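Long-range contact in MlnE (Bacillus amyloliquefaciens subsp. plantarum, PDB 5D2E), which is a macrolactin assembly-line polyketide synthase whose N-terminal B-type ketoreductase, the part crystallised here, binds NADP and probably reduces a beta-keto intermediate: residues F53-E65 against N122-A134. Sequence-based numbering, arbitrary orientation.
Sequences FPHTKEPILFFCE and NIRPRHIIHFLAA
Strands 60-64 and 127-133 pair in parallel, their axes 6° apart, as neighbours in the Rossmann-like structural subdomain of the ketoreductase, away from the NADP site. The backbone evidence is the alternating bond pattern: Leu61 N donates to His127 O, Leu61 O accepts Ile129 N at 2.8 Å, Phe63 N donates to Ile129 O, and Phe63 O accepts Phe131 N. Before the strands, Pro59 O takes Arg126 N at 3.0 Å.

A polar cluster joins the loops leading into the two strands. His127 NE2 donates in its ring plane to Thr56 OG1 (3.1 Å), which in turn donates to Glu58 OE2. That oxygen also accepts Arg126 NH1 at 2.9 Å through its syn lone pair, a salt bridge with carboxylate and guanidinium planes perpendicular; Arg126 NE pairs with Glu172. A water links Glu58 OE1 to Arg124 O.

Apolar contacts cover both sheet faces. Leu61, Phe63 and His130 pack against helix 141-164, and Ile128 CD1 lies 3.8 Å from Leu61 CB. Across the sheet, chi1 of -52° sets Ile129 CG2 anti to its backbone N and over the Phe62 ring, 3.9 Å from its centroid. Pro54 CB sits over the His127 ring centre, 13° off the normal.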
# COMPACT_ATOMS: atom_id res chain seq x y z
N PHE A 53 23.79 -21.01 5.85
CA PHE A 53 24.11 -20.04 6.89
C PHE A 53 24.11 -18.60 6.38
O PHE A 53 24.38 -18.35 5.21
CB PHE A 53 25.50 -20.30 7.53
CG PHE A 53 25.66 -21.64 8.22
CD1 PHE A 53 24.58 -22.44 8.59
CD2 PHE A 53 26.94 -22.09 8.51
CE1 PHE A 53 24.75 -23.64 9.23
CE2 PHE A 53 27.12 -23.31 9.12
CZ PHE A 53 26.05 -24.07 9.50
N PRO A 54 23.90 -17.63 7.29
CA PRO A 54 24.16 -16.23 6.97
C PRO A 54 25.61 -16.04 6.48
O PRO A 54 26.48 -16.87 6.82
CB PRO A 54 23.94 -15.53 8.31
CG PRO A 54 23.18 -16.47 9.18
CD PRO A 54 23.51 -17.84 8.70
N HIS A 55 25.87 -14.97 5.75
CA HIS A 55 27.23 -14.70 5.21
C HIS A 55 28.26 -14.18 6.22
O HIS A 55 29.44 -14.23 5.93
CB HIS A 55 27.19 -13.72 4.01
CG HIS A 55 27.20 -14.40 2.67
ND1 HIS A 55 26.42 -13.99 1.61
CD2 HIS A 55 27.91 -15.47 2.22
CE1 HIS A 55 26.63 -14.78 0.57
NE2 HIS A 55 27.53 -15.69 0.92
N THR A 56 27.82 -13.65 7.36
CA THR A 56 28.72 -13.28 8.47
C THR A 56 28.37 -14.16 9.64
O THR A 56 27.28 -14.75 9.67
CB THR A 56 28.52 -11.84 8.91
OG1 THR A 56 27.19 -11.69 9.44
CG2 THR A 56 28.70 -10.92 7.72
N LYS A 57 29.27 -14.27 10.59
CA LYS A 57 29.05 -15.12 11.71
C LYS A 57 28.64 -14.26 12.91
O LYS A 57 29.45 -13.94 13.76
CB LYS A 57 30.29 -15.95 11.96
CG LYS A 57 30.18 -16.89 13.15
CD LYS A 57 31.25 -17.99 13.11
CE LYS A 57 32.66 -17.44 13.05
NZ LYS A 57 33.67 -18.52 12.99
N GLU A 58 27.36 -13.88 12.95
CA GLU A 58 26.84 -12.97 13.92
C GLU A 58 25.47 -13.48 14.38
O GLU A 58 24.88 -14.28 13.70
CB GLU A 58 26.70 -11.60 13.28
CG GLU A 58 28.03 -10.87 13.14
CD GLU A 58 27.79 -9.56 12.48
OE1 GLU A 58 27.49 -8.58 13.17
OE2 GLU A 58 27.77 -9.54 11.24
N PRO A 59 24.99 -13.01 15.55
CA PRO A 59 23.75 -13.51 16.13
C PRO A 59 22.54 -13.25 15.20
O PRO A 59 22.50 -12.30 14.44
CB PRO A 59 23.65 -12.76 17.45
CG PRO A 59 25.08 -12.35 17.78
CD PRO A 59 25.66 -12.05 16.43
N ILE A 60 21.66 -14.22 15.20
CA ILE A 60 20.40 -14.21 14.49
C ILE A 60 19.25 -14.03 15.52
O ILE A 60 19.24 -14.71 16.58
CB ILE A 60 20.22 -15.55 13.80
CG1 ILE A 60 21.33 -15.77 12.80
CG2 ILE A 60 18.81 -15.67 13.19
CD1 ILE A 60 21.41 -17.23 12.36
N LEU A 61 18.30 -13.15 15.23
CA LEU A 61 17.19 -12.87 16.11
C LEU A 61 15.92 -13.20 15.32
O LEU A 61 15.71 -12.65 14.25
CB LEU A 61 17.20 -11.39 16.51
CG LEU A 61 16.00 -10.91 17.28
CD1 LEU A 61 15.85 -11.64 18.60
CD2 LEU A 61 16.18 -9.41 17.54
N PHE A 62 15.07 -14.07 15.86
CA PHE A 62 13.92 -14.60 15.17
C PHE A 62 12.73 -14.37 16.01
O PHE A 62 12.69 -14.84 17.16
CB PHE A 62 14.16 -16.15 15.02
CG PHE A 62 13.31 -16.85 13.98
CD1 PHE A 62 11.95 -16.93 14.11
CD2 PHE A 62 13.89 -17.41 12.87
CE1 PHE A 62 11.15 -17.56 13.18
CE2 PHE A 62 13.09 -18.07 11.89
CZ PHE A 62 11.72 -18.12 12.07
N PHE A 63 11.72 -13.69 15.44
CA PHE A 63 10.47 -13.40 16.10
C PHE A 63 9.43 -14.32 15.47
O PHE A 63 9.30 -14.36 14.23
CB PHE A 63 10.03 -11.96 15.83
CG PHE A 63 10.90 -10.88 16.46
CD1 PHE A 63 10.81 -10.60 17.79
CD2 PHE A 63 11.79 -10.13 15.69
CE1 PHE A 63 11.57 -9.62 18.37
CE2 PHE A 63 12.59 -9.15 16.26
CZ PHE A 63 12.44 -8.88 17.62
N CYS A 64 8.65 -15.02 16.30
CA CYS A 64 7.64 -15.98 15.81
C CYS A 64 6.55 -15.98 16.81
O CYS A 64 6.77 -15.74 17.99
CB CYS A 64 8.27 -17.40 15.66
SG CYS A 64 7.22 -18.57 14.71
N GLU A 65 5.34 -16.28 16.39
CA GLU A 65 4.22 -16.23 17.31
C GLU A 65 4.34 -17.36 18.36
O GLU A 65 3.99 -17.17 19.53
CB GLU A 65 2.89 -16.27 16.54
CG GLU A 65 1.68 -15.73 17.29
CD GLU A 65 1.76 -14.24 17.68
OE1 GLU A 65 1.90 -13.28 16.84
OE2 GLU A 65 1.62 -14.03 18.89
N ASN A 122 25.92 -9.12 25.75
CA ASN A 122 26.89 -8.93 24.66
C ASN A 122 26.44 -9.63 23.38
O ASN A 122 27.25 -10.19 22.68
CB ASN A 122 28.30 -9.34 25.04
CG ASN A 122 28.84 -8.43 26.15
OD1 ASN A 122 28.73 -7.22 26.08
ND2 ASN A 122 29.32 -9.05 27.25
N ILE A 123 25.14 -9.59 23.12
CA ILE A 123 24.57 -10.26 21.96
C ILE A 123 24.07 -9.12 21.01
O ILE A 123 23.11 -8.45 21.33
CB ILE A 123 23.44 -11.24 22.37
CG1 ILE A 123 24.08 -12.44 23.06
CG2 ILE A 123 22.80 -11.86 21.13
CD1 ILE A 123 23.12 -13.36 23.76
N ARG A 124 24.75 -8.92 19.88
CA ARG A 124 24.43 -7.87 18.91
C ARG A 124 23.95 -8.54 17.58
O ARG A 124 24.75 -9.02 16.79
CB ARG A 124 25.69 -7.02 18.62
CG ARG A 124 25.52 -6.06 17.40
CD ARG A 124 26.73 -5.14 17.16
NE ARG A 124 26.86 -4.18 18.25
CZ ARG A 124 27.84 -3.30 18.38
NH1 ARG A 124 28.78 -3.23 17.46
NH2 ARG A 124 27.81 -2.46 19.40
N PRO A 125 22.63 -8.66 17.40
CA PRO A 125 22.11 -9.36 16.20
C PRO A 125 22.44 -8.61 14.96
O PRO A 125 22.44 -7.36 14.98
CB PRO A 125 20.60 -9.38 16.42
CG PRO A 125 20.38 -9.08 17.86
CD PRO A 125 21.57 -8.28 18.33
N ARG A 126 22.69 -9.33 13.89
CA ARG A 126 22.77 -8.78 12.59
C ARG A 126 21.60 -9.25 11.69
O ARG A 126 20.96 -8.47 11.02
CB ARG A 126 24.05 -9.17 11.92
CG ARG A 126 24.59 -8.01 11.08
CD ARG A 126 24.91 -8.50 9.74
NE ARG A 126 25.19 -7.42 8.80
CZ ARG A 126 26.40 -6.92 8.60
NH1 ARG A 126 27.41 -7.33 9.34
NH2 ARG A 126 26.58 -5.99 7.67
N HIS A 127 21.28 -10.53 11.75
CA HIS A 127 20.18 -11.06 10.95
C HIS A 127 18.93 -11.20 11.75
O HIS A 127 18.91 -11.91 12.71
CB HIS A 127 20.59 -12.40 10.38
CG HIS A 127 21.99 -12.36 9.87
ND1 HIS A 127 22.29 -12.00 8.58
CD2 HIS A 127 23.17 -12.46 10.52
CE1 HIS A 127 23.59 -11.94 8.43
NE2 HIS A 127 24.15 -12.22 9.59
N ILE A 128 17.87 -10.50 11.32
CA ILE A 128 16.63 -10.47 12.02
C ILE A 128 15.60 -11.10 11.12
O ILE A 128 15.55 -10.74 9.94
CB ILE A 128 16.14 -9.02 12.28
CG1 ILE A 128 17.22 -8.10 12.83
CG2 ILE A 128 14.92 -9.04 13.12
CD1 ILE A 128 17.98 -8.61 13.99
N ILE A 129 14.82 -12.04 11.68
CA ILE A 129 13.73 -12.71 11.02
C ILE A 129 12.45 -12.30 11.76
O ILE A 129 12.28 -12.51 12.94
CB ILE A 129 13.82 -14.23 10.94
CG1 ILE A 129 15.18 -14.69 10.35
CG2 ILE A 129 12.59 -14.80 10.24
CD1 ILE A 129 15.43 -14.29 8.97
N HIS A 130 11.52 -11.67 11.03
CA HIS A 130 10.25 -11.32 11.60
C HIS A 130 9.20 -12.19 10.94
O HIS A 130 8.88 -12.04 9.74
CB HIS A 130 9.97 -9.86 11.34
CG HIS A 130 8.76 -9.36 12.06
ND1 HIS A 130 7.49 -9.50 11.56
CD2 HIS A 130 8.64 -8.64 13.21
CE1 HIS A 130 6.61 -8.97 12.40
NE2 HIS A 130 7.29 -8.41 13.40
N PHE A 131 8.67 -13.14 11.70
CA PHE A 131 7.67 -14.04 11.16
C PHE A 131 6.48 -14.23 12.11
O PHE A 131 6.29 -15.31 12.70
CB PHE A 131 8.33 -15.41 10.88
CG PHE A 131 7.41 -16.46 10.21
CD1 PHE A 131 6.38 -16.10 9.39
CD2 PHE A 131 7.64 -17.79 10.38
CE1 PHE A 131 5.58 -17.06 8.74
CE2 PHE A 131 6.86 -18.75 9.76
CZ PHE A 131 5.85 -18.38 8.92
N LEU A 132 5.67 -13.22 12.19
CA LEU A 132 4.44 -13.20 12.96
C LEU A 132 3.20 -13.16 12.04
O LEU A 132 2.09 -13.42 12.49
CB LEU A 132 4.35 -11.93 13.76
CG LEU A 132 5.49 -11.66 14.73
CD1 LEU A 132 5.18 -10.41 15.52
CD2 LEU A 132 5.74 -12.87 15.66
N ALA A 133 3.41 -12.77 10.78
CA ALA A 133 2.28 -12.46 9.85
C ALA A 133 1.67 -13.70 9.22
O ALA A 133 2.13 -14.17 8.13
CB ALA A 133 2.71 -11.48 8.78
N ALA A 134 0.68 -14.24 9.94
CA ALA A 134 -0.09 -15.34 9.43
C ALA A 134 -1.55 -15.19 9.77
O ALA A 134 -1.97 -14.25 10.45
CB ALA A 134 0.51 -16.71 9.88
O HOH W 1 27.22 -8.76 15.93
O HOH W 2 4.26 -16.83 13.55